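Local coordinates for protein glycoside hydrolase family 31 (Trueperella pyogenes, PDB 5I0E) that probably hydrolyses alpha-glucosidic linkages, as many family 31 glycoside hydrolases do, and holds alpha-glucopyranose in a pocket at its TIM barrel, at residues Phe295-Ser300 against Pro586-His591; Tyr528-Glu533 against Leu556-Asp561; Arg7-Pro12 against His471-Asp476. All blocks are in the same frame, centred on the assembly; numbering follows the deposited sequence.

Contact 1 (Phe295-Ser300 against Pro586-His591). With GLC (alpha-D-glucopyranose), chain B.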
loop_
_atom_site.group_PDB
_atom_site.type_symbol
_atom_site.label_atom_id
_atom_site.label_comp_id
_atom_site.label_asym_id
_atom_site.label_seq_id
_atom_site.Cartn_x
_atom_site.Cartn_y
_atom_site.Cartn_z
ATOM N N PHE A 295 -5.839 -19.902 4.157
ATOM C CA PHE A 295 -4.628 -20.277 4.912
ATOM C C PHE A 295 -3.787 -21.347 4.257
ATOM O O PHE A 295 -2.710 -21.651 4.756
ATOM C CB PHE A 295 -4.974 -20.647 6.354
ATOM C CG PHE A 295 -5.498 -19.487 7.146
ATOM C CD1 PHE A 295 -4.697 -18.388 7.389
ATOM C CD2 PHE A 295 -6.810 -19.476 7.629
ATOM C CE1 PHE A 295 -5.177 -17.307 8.112
ATOM C CE2 PHE A 295 -7.297 -18.387 8.356
ATOM C CZ PHE A 295 -6.482 -17.299 8.592
ATOM N N GLY A 296 -4.245 -21.901 3.133
ATOM C CA GLY A 296 -3.372 -22.755 2.320
ATOM C C GLY A 296 -2.361 -21.946 1.502
ATOM O O GLY A 296 -2.327 -20.703 1.577
ATOM N N LEU A 297 -1.526 -22.653 0.737
ATOM C CA LEU A 297 -0.534 -22.013 -0.129
ATOM C C LEU A 297 -1.248 -21.368 -1.334
ATOM O O LEU A 297 -2.116 -21.987 -1.941
ATOM C CB LEU A 297 0.535 -23.010 -0.586
ATOM C CG LEU A 297 1.559 -22.484 -1.595
ATOM C CD1 LEU A 297 2.375 -21.361 -0.997
ATOM C CD2 LEU A 297 2.458 -23.611 -2.064
ATOM N N TRP A 298 -0.904 -20.117 -1.611
ATOM C CA TRP A 298 -1.366 -19.378 -2.781
ATOM C C TRP A 298 -0.282 -19.435 -3.871
ATOM O O TRP A 298 0.852 -19.049 -3.634
ATOM C CB TRP A 298 -1.618 -17.921 -2.451
ATOM C CG TRP A 298 -2.767 -17.566 -1.598
ATOM C CD1 TRP A 298 -3.139 -18.155 -0.432
ATOM C CD2 TRP A 298 -3.651 -16.480 -1.797
ATOM N NE1 TRP A 298 -4.221 -17.527 0.098
ATOM C CE2 TRP A 298 -4.572 -16.493 -0.723
ATOM C CE3 TRP A 298 -3.782 -15.507 -2.796
ATOM C CZ2 TRP A 298 -5.620 -15.565 -0.611
ATOM C CZ3 TRP A 298 -4.809 -14.580 -2.692
ATOM C CH2 TRP A 298 -5.723 -14.615 -1.599
ATOM N N ALA A 299 -0.666 -19.947 -5.047
ATOM C CA ALA A 299 0.194 -20.014 -6.218
ATOM C C ALA A 299 -0.145 -18.861 -7.159
ATOM O O ALA A 299 -1.314 -18.540 -7.378
ATOM C CB ALA A 299 0.037 -21.356 -6.926
ATOM N N SER A 300 0.889 -18.238 -7.697
ATOM C CA SER A 300 0.733 -17.102 -8.602
ATOM C C SER A 300 1.974 -16.970 -9.506
ATOM O O SER A 300 3.094 -17.308 -9.122
ATOM C CB SER A 300 0.517 -15.807 -7.805
ATOM O OG SER A 300 0.217 -14.712 -8.677
ATOM N N PRO A 586 0.591 -14.920 8.072
ATOM C CA PRO A 586 -0.860 -15.096 7.886
ATOM C C PRO A 586 -1.266 -15.595 6.496
ATOM O O PRO A 586 -2.014 -16.546 6.412
ATOM C CB PRO A 586 -1.421 -13.701 8.173
ATOM C CG PRO A 586 -0.385 -13.056 9.035
ATOM C CD PRO A 586 0.919 -13.545 8.490
ATOM N N ILE A 587 -0.736 -14.982 5.432
ATOM C CA ILE A 587 -0.964 -15.445 4.057
ATOM C C ILE A 587 0.352 -15.838 3.415
ATOM O O ILE A 587 1.266 -15.023 3.343
ATOM C CB ILE A 587 -1.605 -14.366 3.152
ATOM C CG1 ILE A 587 -2.799 -13.721 3.824
ATOM C CG2 ILE A 587 -1.971 -14.959 1.794
ATOM C CD1 ILE A 587 -3.946 -14.673 4.059
ATOM N N MET A 588 0.393 -17.065 2.897
ATOM C CA MET A 588 1.574 -17.674 2.302
ATOM C C MET A 588 1.350 -17.755 0.784
ATOM O O MET A 588 0.403 -18.429 0.349
ATOM C CB MET A 588 1.744 -19.079 2.905
ATOM C CG MET A 588 2.990 -19.858 2.487
ATOM S SD MET A 588 2.943 -21.611 3.008
ATOM C CE MET A 588 4.626 -22.081 2.628
ATOM N N GLN A 589 2.174 -17.035 0.000
ATOM C CA GLN A 589 2.179 -17.160 -1.470
ATOM C C GLN A 589 3.473 -16.832 -2.131
ATOM O O GLN A 589 4.257 -16.088 -1.609
ATOM C CB GLN A 589 1.051 -16.382 -2.218
ATOM C CG GLN A 589 0.834 -14.906 -2.077
ATOM C CD GLN A 589 1.355 -14.029 -3.233
ATOM O OE1 GLN A 589 0.715 -13.848 -4.302
ATOM N NE2 GLN A 589 2.475 -13.388 -2.964
ATOM N N TYR A 590 3.643 -17.424 -3.303
ATOM C CA TYR A 590 4.728 -17.140 -4.206
ATOM C C TYR A 590 4.127 -16.492 -5.449
ATOM O O TYR A 590 3.008 -16.795 -5.833
ATOM C CB TYR A 590 5.508 -18.428 -4.553
ATOM C CG TYR A 590 4.812 -19.471 -5.441
ATOM C CD1 TYR A 590 4.766 -19.322 -6.824
ATOM C CD2 TYR A 590 4.266 -20.641 -4.897
ATOM C CE1 TYR A 590 4.185 -20.290 -7.644
ATOM C CE2 TYR A 590 3.680 -21.609 -5.695
ATOM C CZ TYR A 590 3.630 -21.436 -7.074
ATOM O OH TYR A 590 3.052 -22.394 -7.891
ATOM N N HIS A 591 4.901 -15.632 -6.073
ATOM C CA HIS A 591 4.471 -14.847 -7.190
ATOM C C HIS A 591 5.732 -14.499 -8.023
ATOM O O HIS A 591 6.858 -14.568 -7.499
ATOM C CB HIS A 591 3.792 -13.581 -6.675
ATOM C CG HIS A 591 3.268 -12.693 -7.763
ATOM N ND1 HIS A 591 2.559 -13.183 -8.839
ATOM C CD2 HIS A 591 3.313 -11.346 -7.922
ATOM C CE1 HIS A 591 2.226 -12.182 -9.637
ATOM N NE2 HIS A 591 2.661 -11.055 -9.100
HETATM C C1 GLC B . 1.628 -4.775 -9.933
HETATM C C2 GLC B . 1.587 -5.815 -8.817
HETATM C C3 GLC B . 2.294 -7.095 -9.239
HETATM C C4 GLC B . 1.641 -7.626 -10.516
HETATM C C5 GLC B . 1.644 -6.565 -11.611
HETATM C C6 GLC B . 0.826 -7.087 -12.792
HETATM O O1 GLC B . 2.986 -4.389 -10.104
HETATM O O2 GLC B . 2.183 -5.274 -7.640
HETATM O O3 GLC B . 2.180 -8.060 -8.189
HETATM O O4 GLC B . 2.294 -8.820 -10.990
HETATM O O5 GLC B . 1.107 -5.314 -11.155
HETATM O O6 GLC B . 0.987 -6.209 -13.919
HETATM O O HOH W 1 -2.191 -18.697 3.347
HETATM O O HOH W 2 -0.847 -13.130 -6.572
#
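Trp298 and Gln589 meet at the tight centre of this contact, their CB atoms only 3.1 Å apart where the two backbones run closest. Two backbone hydrogen bonds fix the pairing: Trp298 N reaches Met588 O at 2.9 Å, and Tyr590 N reaches Trp298 O at 3.2 Å. The indole carries a methyl on one face: Ile587 CG2 lies 3.9 Å from the centroid of the Trp298 five-membered ring, only 14° off its normal, a CH-pi contact, while Trp298 NE1 is bonded to Ile294 O. The strands are parallel and are the first and last of the (beta/alpha)8 barrel, so the contact closes the TIM-barrel sheet. Leu297, Ala299, Met588 and Tyr590 point to the other face, against helices 307-320 and 617-646. There Tyr590 CG sits between its backbone N and carbonyl carbon (chi1 70°), which brings the ring over Ala299 CA, 4.0 Å from the ring centroid, and lets its hydroxyl bond to His317.

Only the Phe295/Ile587 end is loose: their CA atoms are 6.1 Å apart, and an internal water donates to Gly296 O and accepts from Met588 N. The Ser300-His591 end is close-packed but polar, and just as buried. A water there donates to Gln589 OE1 and bonds Ser300 OG, while Gln589 NE2 is hydrogen-bonded to Asp561 OD1. Ser300 OG takes a weak, bent bond from His591 ND1 (2.8 Å, 116° at the hydrogen). On the other side of the imidazole, His591 NE2 donates to O4 of the bound glucose at 2.9 Å.

Contact 2 (Tyr528-Glu533 against Leu556-Asp561); sequences YWAGDE and LYWGWD. With GLC (alpha-D-glucopyranose), chain B.
The Trp529 indole and the Asp561 carboxylate lie with their planes just 23° apart, and CD1 of the ring comes 3.4 Å from Asp561 OD1. A water joins the two groups: it accepts from Trp529 NE1 at 2.9 Å and lies within bonding distance of Asp561 OD2, Asp532 OD1 and glucose O3. Asp561 OD1 is hydrogen-bonded to Gln589 NE2, which helps fix the carboxylate. The same indole turns an edge to the sugar, with CZ2 3.5 Å from glucose O2, while Lys465 makes a cation-pi contact with the ring.

Beneath these groups runs the parallel pairing of a beta-alpha-beta unit (strand 527-529, helix 537-551, strand 558-561) of the TIM barrel. Tyr528 N bonds to Tyr557 O and Gly559 N to Tyr528 O, both at 2.8 Å. Ala530 N adds a weak bond to Gly559 O. The Trp558 indole lies on the other side of the sheet from Trp529; with CG anti to the backbone N (chi1 178°), it swings back so that CZ2 reaches Ala530 CB at 3.7 Å, and its NE1 is held by Glu180. Past the strand, Asp532 spreads its carboxylate over two sugar hydroxyls: glucose O2 donates to OD1 at 2.6 Å and O1 to OD2 at 3.0 Å.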
loop_
_atom_site.group_PDB
_atom_site.type_symbol
_atom_site.label_atom_id
_atom_site.label_comp_id
_atom_site.label_asym_id
_atom_site.label_seq_id
_atom_site.Cartn_x
_atom_site.Cartn_y
_atom_site.Cartn_z
ATOM N N TYR A 528 -4.301 -8.319 2.408
ATOM C CA TYR A 528 -3.249 -7.399 1.997
ATOM C C TYR A 528 -1.927 -8.142 1.727
ATOM O O TYR A 528 -1.658 -9.151 2.364
ATOM C CB TYR A 528 -3.118 -6.266 3.042
ATOM C CG TYR A 528 -4.333 -5.396 2.985
ATOM C CD1 TYR A 528 -5.487 -5.719 3.707
ATOM C CD2 TYR A 528 -4.382 -4.303 2.110
ATOM C CE1 TYR A 528 -6.655 -4.954 3.573
ATOM C CE2 TYR A 528 -5.526 -3.521 1.996
ATOM C CZ TYR A 528 -6.663 -3.853 2.711
ATOM O OH TYR A 528 -7.803 -3.084 2.556
ATOM N N TRP A 529 -1.154 -7.706 0.729
ATOM C CA TRP A 529 0.232 -8.191 0.514
ATOM C C TRP A 529 1.163 -7.000 0.441
ATOM O O TRP A 529 0.723 -5.900 0.138
ATOM C CB TRP A 529 0.364 -9.127 -0.716
ATOM C CG TRP A 529 0.750 -8.511 -2.068
ATOM C CD1 TRP A 529 1.978 -8.538 -2.647
ATOM C CD2 TRP A 529 -0.111 -7.853 -3.008
ATOM N NE1 TRP A 529 1.957 -7.906 -3.866
ATOM C CE2 TRP A 529 0.687 -7.471 -4.110
ATOM C CE3 TRP A 529 -1.496 -7.569 -3.043
ATOM C CZ2 TRP A 529 0.156 -6.806 -5.228
ATOM C CZ3 TRP A 529 -2.021 -6.907 -4.152
ATOM C CH2 TRP A 529 -1.194 -6.524 -5.221
ATOM N N ALA A 530 2.450 -7.232 0.694
ATOM C CA ALA A 530 3.455 -6.150 0.855
ATOM C C ALA A 530 3.978 -5.482 -0.430
ATOM O O ALA A 530 4.795 -4.564 -0.351
ATOM C CB ALA A 530 4.625 -6.657 1.676
ATOM N N GLY A 531 3.480 -5.907 -1.593
ATOM C CA GLY A 531 3.841 -5.310 -2.868
ATOM C C GLY A 531 5.104 -5.849 -3.526
ATOM O O GLY A 531 5.476 -7.002 -3.331
ATOM N N ASP A 532 5.762 -4.989 -4.306
ATOM C CA ASP A 532 6.807 -5.384 -5.242
ATOM C C ASP A 532 8.193 -5.298 -4.637
ATOM O O ASP A 532 8.577 -4.245 -4.125
ATOM C CB ASP A 532 6.753 -4.462 -6.471
ATOM C CG ASP A 532 5.454 -4.587 -7.245
ATOM O OD1 ASP A 532 4.676 -5.526 -6.967
ATOM O OD2 ASP A 532 5.198 -3.750 -8.135
ATOM N N GLU A 533 8.958 -6.388 -4.705
ATOM C CA GLU A 533 10.365 -6.359 -4.294
ATOM C C GLU A 533 11.231 -7.251 -5.142
ATOM O O GLU A 533 10.738 -8.191 -5.779
ATOM C CB GLU A 533 10.531 -6.758 -2.822
ATOM C CG GLU A 533 10.680 -5.592 -1.840
ATOM C CD GLU A 533 11.994 -4.822 -1.956
ATOM O OE1 GLU A 533 12.671 -4.859 -3.003
ATOM O OE2 GLU A 533 12.355 -4.130 -0.981
ATOM N N LEU A 556 -4.718 -7.565 9.516
ATOM C CA LEU A 556 -4.553 -8.898 10.084
ATOM C C LEU A 556 -4.141 -9.913 9.043
ATOM O O LEU A 556 -3.256 -10.716 9.293
ATOM C CB LEU A 556 -5.856 -9.349 10.729
ATOM C CG LEU A 556 -5.823 -10.618 11.581
ATOM C CD1 LEU A 556 -5.219 -10.313 12.940
ATOM C CD2 LEU A 556 -7.231 -11.169 11.764
ATOM N N TYR A 557 -4.819 -9.893 7.894
ATOM C CA TYR A 557 -4.603 -10.864 6.848
ATOM C C TYR A 557 -3.567 -10.365 5.840
ATOM O O TYR A 557 -3.896 -9.905 4.737
ATOM C CB TYR A 557 -5.914 -11.197 6.150
ATOM C CG TYR A 557 -7.035 -11.677 7.034
ATOM C CD1 TYR A 557 -7.019 -12.955 7.566
ATOM C CD2 TYR A 557 -8.161 -10.873 7.273
ATOM C CE1 TYR A 557 -8.079 -13.415 8.362
ATOM C CE2 TYR A 557 -9.232 -11.316 8.048
ATOM C CZ TYR A 557 -9.195 -12.589 8.600
ATOM O OH TYR A 557 -10.236 -13.066 9.379
ATOM N N TRP A 558 -2.303 -10.493 6.222
ATOM C CA TRP A 558 -1.186 -9.949 5.486
ATOM C C TRP A 558 -0.324 -11.051 4.889
ATOM O O TRP A 558 -0.079 -12.068 5.532
ATOM C CB TRP A 558 -0.356 -9.090 6.437
ATOM C CG TRP A 558 0.851 -8.511 5.845
ATOM C CD1 TRP A 558 0.970 -7.302 5.278
ATOM C CD2 TRP A 558 2.121 -9.141 5.738
ATOM N NE1 TRP A 558 2.254 -7.119 4.821
ATOM C CE2 TRP A 558 2.978 -8.245 5.091
ATOM C CE3 TRP A 558 2.622 -10.386 6.130
ATOM C CZ2 TRP A 558 4.318 -8.547 4.843
ATOM C CZ3 TRP A 558 3.935 -10.686 5.873
ATOM C CH2 TRP A 558 4.771 -9.774 5.233
ATOM N N GLY A 559 0.170 -10.826 3.674
ATOM C CA GLY A 559 1.184 -11.694 3.072
ATOM C C GLY A 559 2.232 -10.913 2.314
ATOM O O GLY A 559 2.273 -9.688 2.335
ATOM N N TRP A 560 3.086 -11.644 1.625
ATOM C CA TRP A 560 4.129 -11.049 0.767
ATOM C C TRP A 560 4.481 -12.054 -0.324
ATOM O O TRP A 560 4.097 -13.218 -0.227
ATOM C CB TRP A 560 5.359 -10.693 1.597
ATOM C CG TRP A 560 6.094 -11.870 2.183
ATOM C CD1 TRP A 560 5.574 -12.862 2.968
ATOM C CD2 TRP A 560 7.497 -12.145 2.079
ATOM N NE1 TRP A 560 6.567 -13.742 3.345
ATOM C CE2 TRP A 560 7.753 -13.323 2.802
ATOM C CE3 TRP A 560 8.552 -11.530 1.416
ATOM C CZ2 TRP A 560 9.021 -13.901 2.869
ATOM C CZ3 TRP A 560 9.824 -12.093 1.516
ATOM C CH2 TRP A 560 10.038 -13.263 2.239
ATOM N N ASP A 561 5.203 -11.598 -1.348
ATOM C CA ASP A 561 5.723 -12.474 -2.415
ATOM C C ASP A 561 6.976 -13.144 -1.866
ATOM O O ASP A 561 8.044 -12.528 -1.830
ATOM C CB ASP A 561 6.083 -11.678 -3.661
ATOM C CG ASP A 561 4.894 -10.884 -4.242
ATOM O OD1 ASP A 561 3.716 -11.138 -3.888
ATOM O OD2 ASP A 561 5.167 -9.978 -5.056
HETATM C C1 GLC B . 1.628 -4.775 -9.933
HETATM C C2 GLC B . 1.587 -5.815 -8.817
HETATM C C3 GLC B . 2.294 -7.095 -9.239
HETATM C C4 GLC B . 1.641 -7.626 -10.516
HETATM C C5 GLC B . 1.644 -6.565 -11.611
HETATM C C6 GLC B . 0.826 -7.087 -12.792
HETATM O O1 GLC B . 2.986 -4.389 -10.104
HETATM O O2 GLC B . 2.183 -5.274 -7.640
HETATM O O3 GLC B . 2.180 -8.060 -8.189
HETATM O O4 GLC B . 2.294 -8.820 -10.990
HETATM O O5 GLC B . 1.107 -5.314 -11.155
HETATM O O6 GLC B . 0.987 -6.209 -13.919
HETATM O O HOH W 3 3.813 -8.014 -6.035
HETATM O O HOH W 4 5.386 -8.842 -1.417
HETATM O O HOH W 5 7.988 -9.066 -4.619
#

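Contact 3 (Arg7-Pro12 against His471-Asp476)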
loop_
_atom_site.group_PDB
_atom_site.type_symbol
_atom_site.label_atom_id
_atom_site.label_comp_id
_atom_site.label_asym_id
_atom_site.label_seq_id
_atom_site.Cartn_x
_atom_site.Cartn_y
_atom_site.Cartn_z
ATOM N N ARG A 7 1.113 24.024 -8.071
ATOM C CA ARG A 7 1.414 22.763 -7.372
ATOM C C ARG A 7 2.062 21.704 -8.275
ATOM O O ARG A 7 2.509 20.662 -7.794
ATOM C CB ARG A 7 0.127 22.186 -6.777
ATOM C CG ARG A 7 -0.506 23.034 -5.686
ATOM C CD ARG A 7 -1.880 22.499 -5.300
ATOM N NE ARG A 7 -2.958 23.313 -5.863
ATOM C CZ ARG A 7 -3.671 23.053 -6.964
ATOM N NH1 ARG A 7 -3.477 21.960 -7.713
ATOM N NH2 ARG A 7 -4.616 23.918 -7.322
ATOM N N GLY A 8 2.081 21.956 -9.581
ATOM C CA GLY A 8 2.695 21.051 -10.546
ATOM C C GLY A 8 1.877 19.788 -10.774
ATOM O O GLY A 8 0.650 19.802 -10.650
ATOM N N ILE A 9 2.577 18.698 -11.096
ATOM C CA ILE A 9 1.972 17.365 -11.271
ATOM C C ILE A 9 1.468 16.744 -9.949
ATOM O O ILE A 9 0.629 15.840 -9.971
ATOM C CB ILE A 9 2.962 16.407 -12.001
ATOM C CG1 ILE A 9 2.259 15.155 -12.535
ATOM C CG2 ILE A 9 4.151 16.022 -11.123
ATOM C CD1 ILE A 9 3.132 14.348 -13.478
ATOM N N GLU A 10 1.975 17.237 -8.817
ATOM C CA GLU A 10 1.605 16.748 -7.463
ATOM C C GLU A 10 1.938 15.254 -7.240
ATOM O O GLU A 10 1.170 14.508 -6.644
ATOM C CB GLU A 10 0.140 17.081 -7.127
ATOM C CG GLU A 10 -0.232 18.522 -7.465
ATOM C CD GLU A 10 -1.600 18.953 -6.946
ATOM O OE1 GLU A 10 -1.763 19.008 -5.699
ATOM O OE2 GLU A 10 -2.500 19.254 -7.786
ATOM N N HIS A 11 3.100 14.854 -7.751
ATOM C CA HIS A 11 3.783 13.622 -7.351
ATOM C C HIS A 11 4.160 13.904 -5.889
ATOM O O HIS A 11 4.790 14.908 -5.620
ATOM C CB HIS A 11 5.031 13.416 -8.234
ATOM C CG HIS A 11 5.776 12.131 -8.008
ATOM N ND1 HIS A 11 6.465 11.855 -6.847
ATOM C CD2 HIS A 11 6.022 11.089 -8.842
ATOM C CE1 HIS A 11 7.056 10.678 -6.951
ATOM N NE2 HIS A 11 6.804 10.192 -8.155
ATOM N N PRO A 12 3.717 13.064 -4.943
ATOM C CA PRO A 12 3.903 13.385 -3.513
ATOM C C PRO A 12 5.348 13.635 -3.043
ATOM O O PRO A 12 5.573 14.398 -2.118
ATOM C CB PRO A 12 3.308 12.164 -2.794
ATOM C CG PRO A 12 3.158 11.105 -3.830
ATOM C CD PRO A 12 2.971 11.807 -5.132
ATOM N N HIS A 471 -3.099 5.957 -7.752
ATOM C CA HIS A 471 -2.858 6.738 -8.972
ATOM C C HIS A 471 -3.362 8.182 -8.931
ATOM O O HIS A 471 -3.010 8.972 -9.800
ATOM C CB HIS A 471 -3.521 6.035 -10.169
ATOM C CG HIS A 471 -3.504 4.541 -10.081
ATOM N ND1 HIS A 471 -2.341 3.803 -10.136
ATOM C CD2 HIS A 471 -4.508 3.651 -9.923
ATOM C CE1 HIS A 471 -2.629 2.522 -10.021
ATOM N NE2 HIS A 471 -3.934 2.405 -9.881
ATOM N N ALA A 472 -4.218 8.507 -7.967
ATOM C CA ALA A 472 -4.874 9.815 -7.917
ATOM C C ALA A 472 -3.934 10.821 -7.282
ATOM O O ALA A 472 -3.659 10.743 -6.079
ATOM C CB ALA A 472 -6.177 9.745 -7.128
ATOM N N TRP A 473 -3.414 11.728 -8.102
ATOM C CA TRP A 473 -2.599 12.848 -7.634
ATOM C C TRP A 473 -3.325 14.161 -7.946
ATOM O O TRP A 473 -3.745 14.389 -9.081
ATOM C CB TRP A 473 -1.235 12.862 -8.326
ATOM C CG TRP A 473 -0.350 11.646 -8.095
ATOM C CD1 TRP A 473 -0.476 10.685 -7.111
ATOM C CD2 TRP A 473 0.821 11.287 -8.851
ATOM N NE1 TRP A 473 0.522 9.755 -7.231
ATOM C CE2 TRP A 473 1.339 10.101 -8.282
ATOM C CE3 TRP A 473 1.471 11.843 -9.970
ATOM C CZ2 TRP A 473 2.492 9.460 -8.796
ATOM C CZ3 TRP A 473 2.614 11.204 -10.477
ATOM C CH2 TRP A 473 3.105 10.023 -9.894
ATOM N N GLY A 474 -3.466 15.022 -6.941
ATOM C CA GLY A 474 -4.014 16.357 -7.139
ATOM C C GLY A 474 -4.906 16.753 -5.987
ATOM O O GLY A 474 -5.894 16.077 -5.736
ATOM N N SER A 475 -4.550 17.839 -5.295
ATOM C CA SER A 475 -5.363 18.419 -4.207
ATOM C C SER A 475 -6.757 18.861 -4.661
ATOM O O SER A 475 -7.716 18.804 -3.897
ATOM C CB SER A 475 -4.668 19.660 -3.619
ATOM O OG SER A 475 -3.300 19.416 -3.395
ATOM N N ASP A 476 -6.851 19.312 -5.901
ATOM C CA ASP A 476 -8.080 19.902 -6.424
ATOM C C ASP A 476 -8.963 18.954 -7.254
ATOM O O ASP A 476 -9.859 19.427 -7.938
ATOM C CB ASP A 476 -7.743 21.181 -7.211
ATOM C CG ASP A 476 -6.716 20.958 -8.322
ATOM O OD1 ASP A 476 -6.150 19.831 -8.456
ATOM O OD2 ASP A 476 -6.463 21.953 -9.051
#
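Trp473 presents one indole face to His11 and Pro12. His11 CA stands 4.0 Å from the centroid of its six-membered ring, and Pro12 CD lies over the five-membered ring, two CH-pi contacts on that face; His471 O lies over the rim of the opposite face. The His11 imidazole runs alongside the indole, its plane turned 60° from it, and its CD2 comes 3.3 Å from Trp473 CH2. Gly474 passes close under the Glu10 carboxylate, with CA 3.3 Å from Glu10 OE2. Ser475 grips the other oxygen twice: its OG donates to Glu10 OE1 at 2.8 Å, nearly along the C-O axis, and its N at 3.0 Å from above the carboxylate plane. Asp476 ends the run with a salt bridge, OD2 to Arg7 NH2 at 3.2 Å, the guanidinium and carboxylate planes 74° apart. Arg7, at the start of a type II' turn ending at Glu10, bends at chi3 (-104°), which lets NH1 also bridge to Glu10 OE2 at 2.9 Å. An alanine at Glu10 is likely to leave the Ser475 hydroxyl and amide without their shared acceptor and the Arg7 guanidinium freer to turn. Glu10 OE2 and Asp476 OD1 are only 3.8 Å apart, so Arg7, bridging both carboxylates where the N-terminal domain meets the barrel, probably offsets much of their repulsion, with Arg427 a weak, more distant partner of Glu10.

In the fold
Contacts 1 and 2 are neighbours in the barrel sheet, their centres 10 Å apart, because strands 587-590 and 558-561 pair directly: Ile587 N lies 3.0 Å from Trp558 O. Nearer the sugar, Gln589 NE2 reaches Asp561 OD1 at 2.7 Å, a probable hydrogen bond. Both contacts hold the same glucose, contact 1 by its O3 and O4 and contact 2 by O1 and O2, while Glu330 and Lys465 add further bonds. Contact 3 stands apart, its centre 26 Å from that of contact 2 and 35 Å from that of contact 1. Its Trp473 side chain stays about 14 Å from a bound glucose; contact 3 joins the N-terminal domain to a barrel loop and does not touch the sugar.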